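PDB 6RQA: iminosuccinate reductase from Paracoccus denitrificans, which catalyses the NADH-dependent reduction of iminosuccinate to L-aspartate, regenerating the amino donor for the first step of the beta-hydroxyaspartate cycle. Local coordinates for residues I260-V265 and D286-L291; A266-I271 and I309-G314; K175-N180 and E201-D206. One frame throughout, in Å; residues are numbered along the deposited sequence.

Interaction 1: residues I260-V265 and D286-L291; sequences IFTDEV and DQVGEL
I260 to T262 run beside V288 to E290 at one end of the parallel sheet of the Rossmann-type NAD-binding domain. Strand 288-290 is the outermost strand there and is only weakly bonded. The short segments diverge by 48°. Two backbone bonds are clear. G289 N donates to I260 O at 2.8 Å. L291 N donates to T262 O at 2.9 Å and is nearly straight, at 167°. The bond from T262 N to G289 O is weak.

The apolar contacts gather round V288. Its CG1 stands anti to its own backbone N and touches two methyls of the neighbouring strand: I260 CG2 at 3.9 Å and T262 CG2 at 3.6 Å. V265, in the first turn of the following helix, lays CG1 against V288 CB. Its other methyl, CG2, rests on the CG of E290, whose carboxylate forms a salt bridge with R53. T262 OG1 is hydrogen-bonded to D311 O.

F261 and L291 meet next to helix 125-143, whose L143 touches both. E290 O lies at the rim of the F261 ring, near its plane, 3.8 Å from CD2.

Interaction 2: residues A266-I271 and I309-G314; sequences AQSVSI and IFDGTG. With NAD (nicotinamide-adenine-dinucleotide), chain C.
S268 meets the D311 carboxylate at one oxygen: OG donates to OD2 at 2.6 Å. It arrives on the anti side, 25° out of the carboxylate plane. OD2 also accepts from C274 N, and OD1 from E273 N, so three donors fix the rotation of this buried acid. A second flat group, the F310 ring, has G312 N over one face, 3.8 Å above the plane and offset toward the rim. The third is the carboxamide of NAD. Its N7N donates to G312 O at 2.7 Å, while G314 CA lies 3.5 Å from its O7N.

Both side chains of the S268-D311 bond extend anti to their backbone N atoms, with chi1 -169° for D311. These torsions carry OG and OD2 to each other between helix and strand end. T313 packs beside them, its CG2 at 4.0 Å from S268 CA. Its OG1 lies 3.7 Å from Q267 CB and is hydrogen-bonded to D263 OD1. G314 N bonds to the other oxygen of D263, so that one acid holds the loop at two points.

D311 is the centre of an inverse gamma turn, which takes the chain out of the strand and into the NAD pocket. G312 is a known NAD-binding residue. G314 has a positive phi, 95°, with backbone angles that suit only glycine well.

Strand 307-311 runs between strands 235-239 and 259-262 of the parallel sheet. Helix 265-270 starts soon after strand 259-262 and packs against the C-terminal end of strand 307-311, at D311, and the loop just beyond it, at T313.

Interaction 3: residues K175-N180 and E201-D206; sequences KVIGWN and EAVELD. With NAD (nicotinamide-adenine-dinucleotide), chain C.
I177 and G178 pair with E201 and A202 in parallel register, through E201 N to V176 O at 3.1 Å, a weak bond from G178 N to E201 O, and V203 N to G178 O at 2.9 Å.

K175 and E201 form a salt bridge, with NZ 2.6 Å from OE2. The lysine is fully extended, and its ammonium group lies almost in line with the C-O bond it meets. The other oxygen, OE1, has a second partner in R207, so the carboxylate is held between two positive charges. Further along, I177 CB packs against V203 CG2 at 3.9 Å.

These strands are joined through helix 186-195 as a beta-alpha-beta unit of the Rossmann fold. Strand 175-179 ends near the cofactor. N180, the residue after it, is a known NAD-binding residue, and its side chain faces O2B of the adenosine ribose. Its OD1 accepts from A156 N and its ND2 donates to H182 O, which set the amide in place.

W179 is covered on one face by L205, from the first turn of helix 205-211. L205 CG sits 3.8 Å from the centroid of the five-membered ring, 17° off the normal, in a CH-pi contact. L205 CD2 extends over CD2 and CE3 of the indole. V203 O lies at the ring edge beside CD1. E204 OE2 is also at that edge, and takes a weak hydrogen bond from W179 NE1 at 3.2 Å, with the carboxylate and ring planes 77° apart.

How the interactions relate
Interaction 3 comes first along the chain. It closes a loop of 20 residues that carries helix 186-195, and it is complete before the other two begin. The chain next reaches 260-265 and 266-271, which are consecutive. Interaction 1 closes at 286-291, 20 residues after the end of 260-265. Interaction 2 closes later, at 309-314, so these two loops cross. They also touch: strands 259-262 and 307-311 are sheet neighbours, and L291 packs on F310. Interaction 3 lies at the edge of the same parallel sheet opposite to interaction 1; its centre is about 25 Å from that of interaction 2. NAD reaches both interactions 2 and 3, its adenosine ribose at interaction 3 and its nicotinamide at interaction 2.

Interaction 1: residues I260-V265 and D286-L291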
loop_
_atom_site.group_PDB
_atom_site.type_symbol
_atom_site.label_atom_id
_atom_site.label_comp_id
_atom_site.label_asym_id
_atom_site.label_seq_id
_atom_site.Cartn_x
_atom_site.Cartn_y
_atom_site.Cartn_z
ATOM N N ILE A 260 29.181 9.762 4.116
ATOM C CA ILE A 260 27.930 9.401 3.461
ATOM C C ILE A 260 26.746 9.859 4.299
ATOM O O ILE A 260 26.720 9.683 5.523
ATOM C CB ILE A 260 27.875 7.882 3.210
ATOM C CG1 ILE A 260 29.044 7.451 2.324
ATOM C CG2 ILE A 260 26.552 7.493 2.578
ATOM C CD1 ILE A 260 29.138 5.957 2.131
ATOM N N PHE A 261 25.758 10.451 3.630
ATOM C CA PHE A 261 24.480 10.798 4.230
ATOM C C PHE A 261 23.364 10.248 3.352
ATOM O O PHE A 261 23.550 10.012 2.156
ATOM C CB PHE A 261 24.327 12.317 4.401
ATOM C CG PHE A 261 25.407 12.945 5.234
ATOM C CD1 PHE A 261 26.589 13.376 4.653
ATOM C CD2 PHE A 261 25.243 13.105 6.601
ATOM C CE1 PHE A 261 27.586 13.953 5.418
ATOM C CE2 PHE A 261 26.237 13.682 7.371
ATOM C CZ PHE A 261 27.409 14.106 6.779
ATOM N N THR A 262 22.197 10.035 3.956
ATOM C CA THR A 262 21.070 9.474 3.223
ATOM C C THR A 262 19.774 9.886 3.905
ATOM O O THR A 262 19.775 10.494 4.979
ATOM C CB THR A 262 21.164 7.947 3.128
ATOM O OG1 THR A 262 20.155 7.460 2.236
ATOM C CG2 THR A 262 20.955 7.317 4.496
ATOM N N ASP A 263 18.661 9.546 3.256
ATOM C CA ASP A 263 17.333 9.786 3.810
ATOM C C ASP A 263 16.845 8.613 4.652
ATOM O O ASP A 263 16.315 8.816 5.749
ATOM C CB ASP A 263 16.339 10.077 2.681
ATOM C CG ASP A 263 16.484 9.122 1.508
ATOM O OD1 ASP A 263 17.130 8.065 1.666
ATOM O OD2 ASP A 263 15.956 9.437 0.419
ATOM N N GLU A 264 17.019 7.389 4.159
ATOM C CA GLU A 264 16.675 6.180 4.895
ATOM C C GLU A 264 17.858 5.227 4.810
ATOM O O GLU A 264 18.208 4.768 3.718
ATOM C CB GLU A 264 15.409 5.527 4.332
ATOM C CG GLU A 264 14.843 4.410 5.195
ATOM C CD GLU A 264 14.269 4.918 6.505
ATOM O OE1 GLU A 264 13.898 6.109 6.575
ATOM O OE2 GLU A 264 14.191 4.127 7.468
ATOM N N VAL A 265 18.476 4.941 5.959
ATOM C CA VAL A 265 19.674 4.104 5.975
ATOM C C VAL A 265 19.354 2.688 5.519
ATOM O O VAL A 265 20.188 2.026 4.889
ATOM C CB VAL A 265 20.312 4.115 7.379
ATOM C CG1 VAL A 265 21.650 3.389 7.366
ATOM C CG2 VAL A 265 20.476 5.545 7.879
ATOM N N ASP A 286 26.690 1.302 9.531
ATOM C CA ASP A 286 26.729 2.281 10.643
ATOM C C ASP A 286 27.571 3.475 10.229
ATOM O O ASP A 286 27.564 4.462 10.909
ATOM C CB ASP A 286 27.069 1.660 11.997
ATOM C CG ASP A 286 28.166 0.629 11.961
ATOM O OD1 ASP A 286 27.874 -0.518 12.279
ATOM O OD2 ASP A 286 29.300 0.997 11.663
ATOM N N GLN A 287 28.279 3.347 9.130
ATOM C CA GLN A 287 29.024 4.468 8.575
ATOM C C GLN A 287 28.181 5.330 7.646
ATOM O O GLN A 287 28.707 6.283 7.060
ATOM C CB GLN A 287 30.261 3.962 7.826
ATOM C CG GLN A 287 31.297 3.299 8.717
ATOM C CD GLN A 287 32.453 2.718 7.927
ATOM O OE1 GLN A 287 32.312 2.390 6.749
ATOM N NE2 GLN A 287 33.607 2.592 8.573
ATOM N N VAL A 288 26.899 5.020 7.497
ATOM C CA VAL A 288 25.994 5.762 6.626
ATOM C C VAL A 288 25.173 6.697 7.506
ATOM O O VAL A 288 24.332 6.247 8.292
ATOM C CB VAL A 288 25.097 4.820 5.814
ATOM C CG1 VAL A 288 24.109 5.614 4.980
ATOM C CG2 VAL A 288 25.944 3.918 4.928
ATOM N N GLY A 289 25.411 8.000 7.375
ATOM C CA GLY A 289 24.730 8.984 8.186
ATOM C C GLY A 289 23.355 9.339 7.653
ATOM O O GLY A 289 22.863 8.790 6.669
ATOM N N GLU A 290 22.723 10.289 8.337
ATOM C CA GLU A 290 21.395 10.773 7.982
ATOM C C GLU A 290 21.472 12.262 7.684
ATOM O O GLU A 290 21.968 13.038 8.508
ATOM C CB GLU A 290 20.390 10.514 9.107
ATOM C CG GLU A 290 20.228 9.050 9.478
ATOM C CD GLU A 290 19.255 8.846 10.623
ATOM O OE1 GLU A 290 18.642 9.839 11.069
ATOM O OE2 GLU A 290 19.101 7.692 11.077
ATOM N N LEU A 291 20.982 12.656 6.505
ATOM C CA LEU A 291 20.964 14.071 6.152
ATOM C C LEU A 291 20.104 14.869 7.122
ATOM O O LEU A 291 20.427 16.015 7.453
ATOM C CB LEU A 291 20.462 14.251 4.720
ATOM C CG LEU A 291 20.314 15.702 4.251
ATOM C CD1 LEU A 291 21.663 16.408 4.256
ATOM C CD2 LEU A 291 19.674 15.773 2.878
#

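Interaction 2: residues A266-I271 and I309-G314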
loop_
_atom_site.group_PDB
_atom_site.type_symbol
_atom_site.label_atom_id
_atom_site.label_comp_id
_atom_site.label_asym_id
_atom_site.label_seq_id
_atom_site.Cartn_x
_atom_site.Cartn_y
_atom_site.Cartn_z
ATOM N N ALA A 266 18.147 2.203 5.822
ATOM C CA ALA A 266 17.760 0.859 5.405
ATOM C C ALA A 266 17.685 0.749 3.887
ATOM O O ALA A 266 18.121 -0.254 3.310
ATOM C CB ALA A 266 16.424 0.478 6.041
ATOM N N GLN A 267 17.137 1.769 3.223
ATOM C CA GLN A 267 17.049 1.743 1.767
ATOM C C GLN A 267 18.383 2.065 1.108
ATOM O O GLN A 267 18.665 1.560 0.015
ATOM C CB GLN A 267 15.980 2.725 1.283
ATOM C CG GLN A 267 14.594 2.473 1.860
ATOM C CD GLN A 267 13.554 3.440 1.326
ATOM O OE1 GLN A 267 13.756 4.076 0.291
ATOM N NE2 GLN A 267 12.436 3.559 2.034
ATOM N N SER A 268 19.213 2.891 1.750
ATOM C CA SER A 268 20.489 3.275 1.155
ATOM C C SER A 268 21.404 2.070 0.970
ATOM O O SER A 268 22.084 1.949 -0.054
ATOM C CB SER A 268 21.172 4.335 2.017
ATOM O OG SER A 268 22.473 4.620 1.532
ATOM N N VAL A 269 21.432 1.164 1.954
ATOM C CA VAL A 269 22.314 0.001 1.886
ATOM C C VAL A 269 21.762 -1.118 1.018
ATOM O O VAL A 269 22.509 -2.042 0.672
ATOM C CB VAL A 269 22.593 -0.556 3.294
ATOM C CG1 VAL A 269 23.226 0.513 4.170
ATOM C CG2 VAL A 269 21.310 -1.077 3.921
ATOM N N SER A 270 20.483 -1.065 0.652
ATOM C CA SER A 270 19.844 -2.119 -0.126
ATOM C C SER A 270 19.552 -1.705 -1.560
ATOM O O SER A 270 19.965 -2.393 -2.498
ATOM C CB SER A 270 18.545 -2.561 0.563
ATOM O OG SER A 270 17.661 -1.466 0.732
ATOM N N ILE A 271 18.846 -0.593 -1.758
ATOM C CA ILE A 271 18.495 -0.128 -3.096
ATOM C C ILE A 271 19.207 1.157 -3.485
ATOM O O ILE A 271 19.156 1.541 -4.665
ATOM C CB ILE A 271 16.968 0.053 -3.246
ATOM C CG1 ILE A 271 16.445 1.047 -2.209
ATOM C CG2 ILE A 271 16.260 -1.285 -3.117
ATOM C CD1 ILE A 271 14.967 1.337 -2.328
ATOM N N ILE A 309 28.638 12.682 0.164
ATOM C CA ILE A 309 27.663 12.053 -0.719
ATOM C C ILE A 309 26.325 11.986 0.003
ATOM O O ILE A 309 26.264 11.586 1.171
ATOM C CB ILE A 309 28.107 10.645 -1.160
ATOM C CG1 ILE A 309 29.377 10.717 -2.006
ATOM C CG2 ILE A 309 27.000 9.952 -1.937
ATOM C CD1 ILE A 309 29.861 9.365 -2.480
ATOM N N PHE A 310 25.260 12.383 -0.686
ATOM C CA PHE A 310 23.895 12.193 -0.214
ATOM C C PHE A 310 23.229 11.137 -1.083
ATOM O O PHE A 310 23.038 11.348 -2.285
ATOM C CB PHE A 310 23.099 13.495 -0.252
ATOM C CG PHE A 310 21.622 13.298 -0.066
ATOM C CD1 PHE A 310 21.122 12.809 1.131
ATOM C CD2 PHE A 310 20.736 13.593 -1.087
ATOM C CE1 PHE A 310 19.765 12.619 1.306
ATOM C CE2 PHE A 310 19.377 13.408 -0.918
ATOM C CZ PHE A 310 18.890 12.920 0.281
ATOM N N ASP A 311 22.878 10.004 -0.472
ATOM C CA ASP A 311 22.280 8.881 -1.194
ATOM C C ASP A 311 20.762 9.040 -1.165
ATOM O O ASP A 311 20.056 8.479 -0.326
ATOM C CB ASP A 311 22.725 7.557 -0.584
ATOM C CG ASP A 311 22.367 6.366 -1.448
ATOM O OD1 ASP A 311 21.875 6.570 -2.578
ATOM O OD2 ASP A 311 22.580 5.222 -0.996
ATOM N N GLY A 312 20.258 9.826 -2.112
ATOM C CA GLY A 312 18.830 10.056 -2.217
ATOM C C GLY A 312 18.087 8.897 -2.848
ATOM O O GLY A 312 18.164 8.688 -4.063
ATOM N N THR A 313 17.360 8.134 -2.031
ATOM C CA THR A 313 16.606 6.987 -2.521
ATOM C C THR A 313 15.123 7.272 -2.697
ATOM O O THR A 313 14.471 6.596 -3.500
ATOM C CB THR A 313 16.771 5.793 -1.571
ATOM O OG1 THR A 313 16.200 6.109 -0.296
ATOM C CG2 THR A 313 18.241 5.456 -1.390
ATOM N N GLY A 314 14.578 8.246 -1.973
ATOM C CA GLY A 314 13.165 8.555 -2.060
ATOM C C GLY A 314 12.349 7.867 -0.986
ATOM O O GLY A 314 12.312 6.634 -0.922
HETATM P PA NAD C . 14.945 9.429 -17.699
HETATM O O1A NAD C . 14.955 8.057 -18.312
HETATM O O2A NAD C . 14.239 10.682 -18.103
HETATM O O5B NAD C . 16.592 9.853 -18.045
HETATM C C5B NAD C . 17.356 8.737 -17.796
HETATM C C4B NAD C . 18.805 9.090 -18.005
HETATM O O4B NAD C . 19.591 7.992 -17.582
HETATM C C3B NAD C . 18.975 9.222 -19.516
HETATM O O3B NAD C . 18.748 10.567 -19.784
HETATM C C2B NAD C . 20.442 8.818 -19.702
HETATM O O2B NAD C . 21.307 9.890 -19.527
HETATM C C1B NAD C . 20.673 7.823 -18.495
HETATM N N9A NAD C . 20.618 6.426 -18.936
HETATM C C8A NAD C . 19.576 5.707 -19.551
HETATM N N7A NAD C . 19.901 4.439 -19.804
HETATM C C5A NAD C . 21.219 4.314 -19.330
HETATM C C6A NAD C . 22.131 3.225 -19.301
HETATM N N6A NAD C . 21.753 2.017 -19.807
HETATM N N1A NAD C . 23.385 3.384 -18.768
HETATM C C2A NAD C . 23.690 4.629 -18.282
HETATM N N3A NAD C . 22.934 5.749 -18.238
HETATM C C4A NAD C . 21.685 5.547 -18.783
HETATM O O3 NAD C . 14.848 8.976 -16.156
HETATM P PN NAD C . 14.367 10.105 -15.150
HETATM O O1N NAD C . 14.959 11.491 -15.216
HETATM O O2N NAD C . 12.964 9.669 -14.926
HETATM O O5D NAD C . 14.988 9.622 -13.551
HETATM C C5D NAD C . 16.195 9.028 -13.767
HETATM C C4D NAD C . 16.571 8.257 -12.527
HETATM O O4D NAD C . 16.080 8.980 -11.377
HETATM C C3D NAD C . 15.797 6.906 -12.578
HETATM O O3D NAD C . 16.738 5.924 -12.326
HETATM C C2D NAD C . 14.789 7.040 -11.422
HETATM O O2D NAD C . 14.620 5.882 -10.678
HETATM C C1D NAD C . 15.580 8.011 -10.512
HETATM N N1N NAD C . 14.621 8.705 -9.563
HETATM C C2N NAD C . 15.058 8.856 -8.279
HETATM C C3N NAD C . 14.234 9.483 -7.346
HETATM C C7N NAD C . 14.791 9.608 -5.967
HETATM O O7N NAD C . 14.158 10.132 -5.057
HETATM N N7N NAD C . 16.054 9.105 -5.767
HETATM C C4N NAD C . 12.977 9.946 -7.735
HETATM C C5N NAD C . 12.557 9.777 -9.049
HETATM C C6N NAD C . 13.394 9.146 -9.978
#

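Interaction 3: residues K175-N180 and E201-D206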
loop_
_atom_site.group_PDB
_atom_site.type_symbol
_atom_site.label_atom_id
_atom_site.label_comp_id
_atom_site.label_asym_id
_atom_site.label_seq_id
_atom_site.Cartn_x
_atom_site.Cartn_y
_atom_site.Cartn_z
ATOM N N LYS A 175 28.474 28.694 -12.840
ATOM C CA LYS A 175 28.583 27.935 -14.075
ATOM C C LYS A 175 27.985 26.554 -13.855
ATOM O O LYS A 175 27.986 26.033 -12.737
ATOM C CB LYS A 175 30.046 27.829 -14.530
ATOM C CG LYS A 175 30.246 27.202 -15.898
ATOM C CD LYS A 175 31.724 27.095 -16.238
ATOM C CE LYS A 175 31.927 26.462 -17.604
ATOM N NZ LYS A 175 33.372 26.345 -17.948
ATOM N N VAL A 176 27.462 25.969 -14.931
ATOM C CA VAL A 176 26.917 24.617 -14.912
ATOM C C VAL A 176 27.616 23.811 -15.996
ATOM O O VAL A 176 27.572 24.182 -17.175
ATOM C CB VAL A 176 25.394 24.600 -15.128
ATOM C CG1 VAL A 176 24.871 23.170 -15.079
ATOM C CG2 VAL A 176 24.695 25.464 -14.090
ATOM N N ILE A 177 28.265 22.719 -15.602
ATOM C CA ILE A 177 28.861 21.767 -16.534
ATOM C C ILE A 177 28.069 20.471 -16.454
ATOM O O ILE A 177 27.628 20.067 -15.370
ATOM C CB ILE A 177 30.356 21.529 -16.238
ATOM C CG1 ILE A 177 30.559 21.107 -14.781
ATOM C CG2 ILE A 177 31.169 22.776 -16.558
ATOM C CD1 ILE A 177 32.008 20.851 -14.416
ATOM N N GLY A 178 27.875 19.825 -17.602
ATOM C CA GLY A 178 27.024 18.656 -17.666
ATOM C C GLY A 178 27.651 17.546 -18.485
ATOM O O GLY A 178 28.500 17.774 -19.350
ATOM N N TRP A 179 27.207 16.327 -18.189
ATOM C CA TRP A 179 27.610 15.139 -18.927
ATOM C C TRP A 179 26.436 14.172 -18.949
ATOM O O TRP A 179 25.690 14.069 -17.970
ATOM C CB TRP A 179 28.840 14.472 -18.302
ATOM C CG TRP A 179 29.271 13.218 -19.009
ATOM C CD1 TRP A 179 30.159 13.123 -20.042
ATOM C CD2 TRP A 179 28.833 11.881 -18.734
ATOM N NE1 TRP A 179 30.300 11.812 -20.426
ATOM C CE2 TRP A 179 29.497 11.030 -19.639
ATOM C CE3 TRP A 179 27.944 11.323 -17.810
ATOM C CZ2 TRP A 179 29.299 9.650 -19.648
ATOM C CZ3 TRP A 179 27.750 9.952 -17.821
ATOM C CH2 TRP A 179 28.424 9.132 -18.733
ATOM N N ASN A 180 26.274 13.468 -20.068
ATOM C CA ASN A 180 25.171 12.538 -20.239
ATOM C C ASN A 180 25.659 11.323 -21.017
ATOM O O ASN A 180 26.451 11.470 -21.960
ATOM C CB ASN A 180 23.998 13.195 -20.980
ATOM C CG ASN A 180 22.695 12.444 -20.797
ATOM O OD1 ASN A 180 22.351 12.032 -19.690
ATOM N ND2 ASN A 180 21.963 12.259 -21.888
ATOM N N GLU A 201 28.333 24.375 -20.180
ATOM C CA GLU A 201 29.366 23.778 -21.019
ATOM C C GLU A 201 29.293 22.266 -20.884
ATOM O O GLU A 201 29.488 21.731 -19.789
ATOM C CB GLU A 201 30.763 24.276 -20.632
ATOM C CG GLU A 201 31.886 23.469 -21.272
ATOM C CD GLU A 201 33.266 23.935 -20.848
ATOM O OE1 GLU A 201 34.217 23.778 -21.642
ATOM O OE2 GLU A 201 33.399 24.456 -19.722
ATOM N N ALA A 202 29.111 21.548 -21.984
ATOM C CA ALA A 202 29.118 20.074 -21.922
ATOM C C ALA A 202 30.551 19.613 -21.703
ATOM O O ALA A 202 31.412 20.169 -22.313
ATOM C CB ALA A 202 28.574 19.508 -23.192
ATOM N N VAL A 203 30.779 18.630 -20.849
ATOM C CA VAL A 203 32.157 18.156 -20.577
ATOM C C VAL A 203 32.167 16.645 -20.430
ATOM O O VAL A 203 31.153 16.040 -20.574
ATOM C CB VAL A 203 32.745 18.760 -19.301
ATOM C CG1 VAL A 203 32.976 20.244 -19.417
ATOM C CG2 VAL A 203 31.908 18.421 -18.095
ATOM N N GLU A 204 33.357 16.084 -20.330
ATOM C CA GLU A 204 33.493 14.644 -20.039
ATOM C C GLU A 204 33.681 14.517 -18.527
ATOM O O GLU A 204 34.013 15.489 -17.874
ATOM C CB GLU A 204 34.562 13.960 -20.891
ATOM C CG GLU A 204 34.369 14.097 -22.388
ATOM C CD GLU A 204 33.162 13.501 -23.097
ATOM O OE1 GLU A 204 32.860 13.959 -24.213
ATOM O OE2 GLU A 204 32.534 12.586 -22.564
ATOM N N LEU A 205 33.497 13.324 -18.012
ATOM C CA LEU A 205 33.481 13.063 -16.575
ATOM C C LEU A 205 34.811 13.361 -15.894
ATOM O O LEU A 205 34.828 13.582 -14.678
ATOM C CB LEU A 205 33.080 11.611 -16.309
ATOM C CG LEU A 205 31.598 11.296 -16.519
ATOM C CD1 LEU A 205 31.290 9.857 -16.137
ATOM C CD2 LEU A 205 30.735 12.260 -15.723
ATOM N N ASP A 206 35.921 13.374 -16.635
ATOM C CA ASP A 206 37.203 13.688 -16.011
ATOM C C ASP A 206 37.262 15.147 -15.575
ATOM O O ASP A 206 37.755 15.454 -14.483
ATOM C CB ASP A 206 38.353 13.358 -16.964
ATOM C CG ASP A 206 38.202 14.020 -18.317
ATOM O OD1 ASP A 206 37.079 14.015 -18.859
ATOM O OD2 ASP A 206 39.206 14.549 -18.838
HETATM P PA NAD C . 14.945 9.429 -17.699
HETATM O O1A NAD C . 14.955 8.057 -18.312
HETATM O O2A NAD C . 14.239 10.682 -18.103
HETATM O O5B NAD C . 16.592 9.853 -18.045
HETATM C C5B NAD C . 17.356 8.737 -17.796
HETATM C C4B NAD C . 18.805 9.090 -18.005
HETATM O O4B NAD C . 19.591 7.992 -17.582
HETATM C C3B NAD C . 18.975 9.222 -19.516
HETATM O O3B NAD C . 18.748 10.567 -19.784
HETATM C C2B NAD C . 20.442 8.818 -19.702
HETATM O O2B NAD C . 21.307 9.890 -19.527
HETATM C C1B NAD C . 20.673 7.823 -18.495
HETATM N N9A NAD C . 20.618 6.426 -18.936
HETATM C C8A NAD C . 19.576 5.707 -19.551
HETATM N N7A NAD C . 19.901 4.439 -19.804
HETATM C C5A NAD C . 21.219 4.314 -19.330
HETATM C C6A NAD C . 22.131 3.225 -19.301
HETATM N N6A NAD C . 21.753 2.017 -19.807
HETATM N N1A NAD C . 23.385 3.384 -18.768
HETATM C C2A NAD C . 23.690 4.629 -18.282
HETATM N N3A NAD C . 22.934 5.749 -18.238
HETATM C C4A NAD C . 21.685 5.547 -18.783
HETATM O O3 NAD C . 14.848 8.976 -16.156
HETATM P PN NAD C . 14.367 10.105 -15.150
HETATM O O1N NAD C . 14.959 11.491 -15.216
HETATM O O2N NAD C . 12.964 9.669 -14.926
HETATM O O5D NAD C . 14.988 9.622 -13.551
HETATM C C5D NAD C . 16.195 9.028 -13.767
HETATM C C4D NAD C . 16.571 8.257 -12.527
HETATM O O4D NAD C . 16.080 8.980 -11.377
HETATM C C3D NAD C . 15.797 6.906 -12.578
HETATM O O3D NAD C . 16.738 5.924 -12.326
HETATM C C2D NAD C . 14.789 7.040 -11.422
HETATM O O2D NAD C . 14.620 5.882 -10.678
HETATM C C1D NAD C . 15.580 8.011 -10.512
HETATM N N1N NAD C . 14.621 8.705 -9.563
HETATM C C2N NAD C . 15.058 8.856 -8.279
HETATM C C3N NAD C . 14.234 9.483 -7.346
HETATM C C7N NAD C . 14.791 9.608 -5.967
HETATM O O7N NAD C . 14.158 10.132 -5.057
HETATM N N7N NAD C . 16.054 9.105 -5.767
HETATM C C4N NAD C . 12.977 9.946 -7.735
HETATM C C5N NAD C . 12.557 9.777 -9.049
HETATM C C6N NAD C . 13.394 9.146 -9.978
#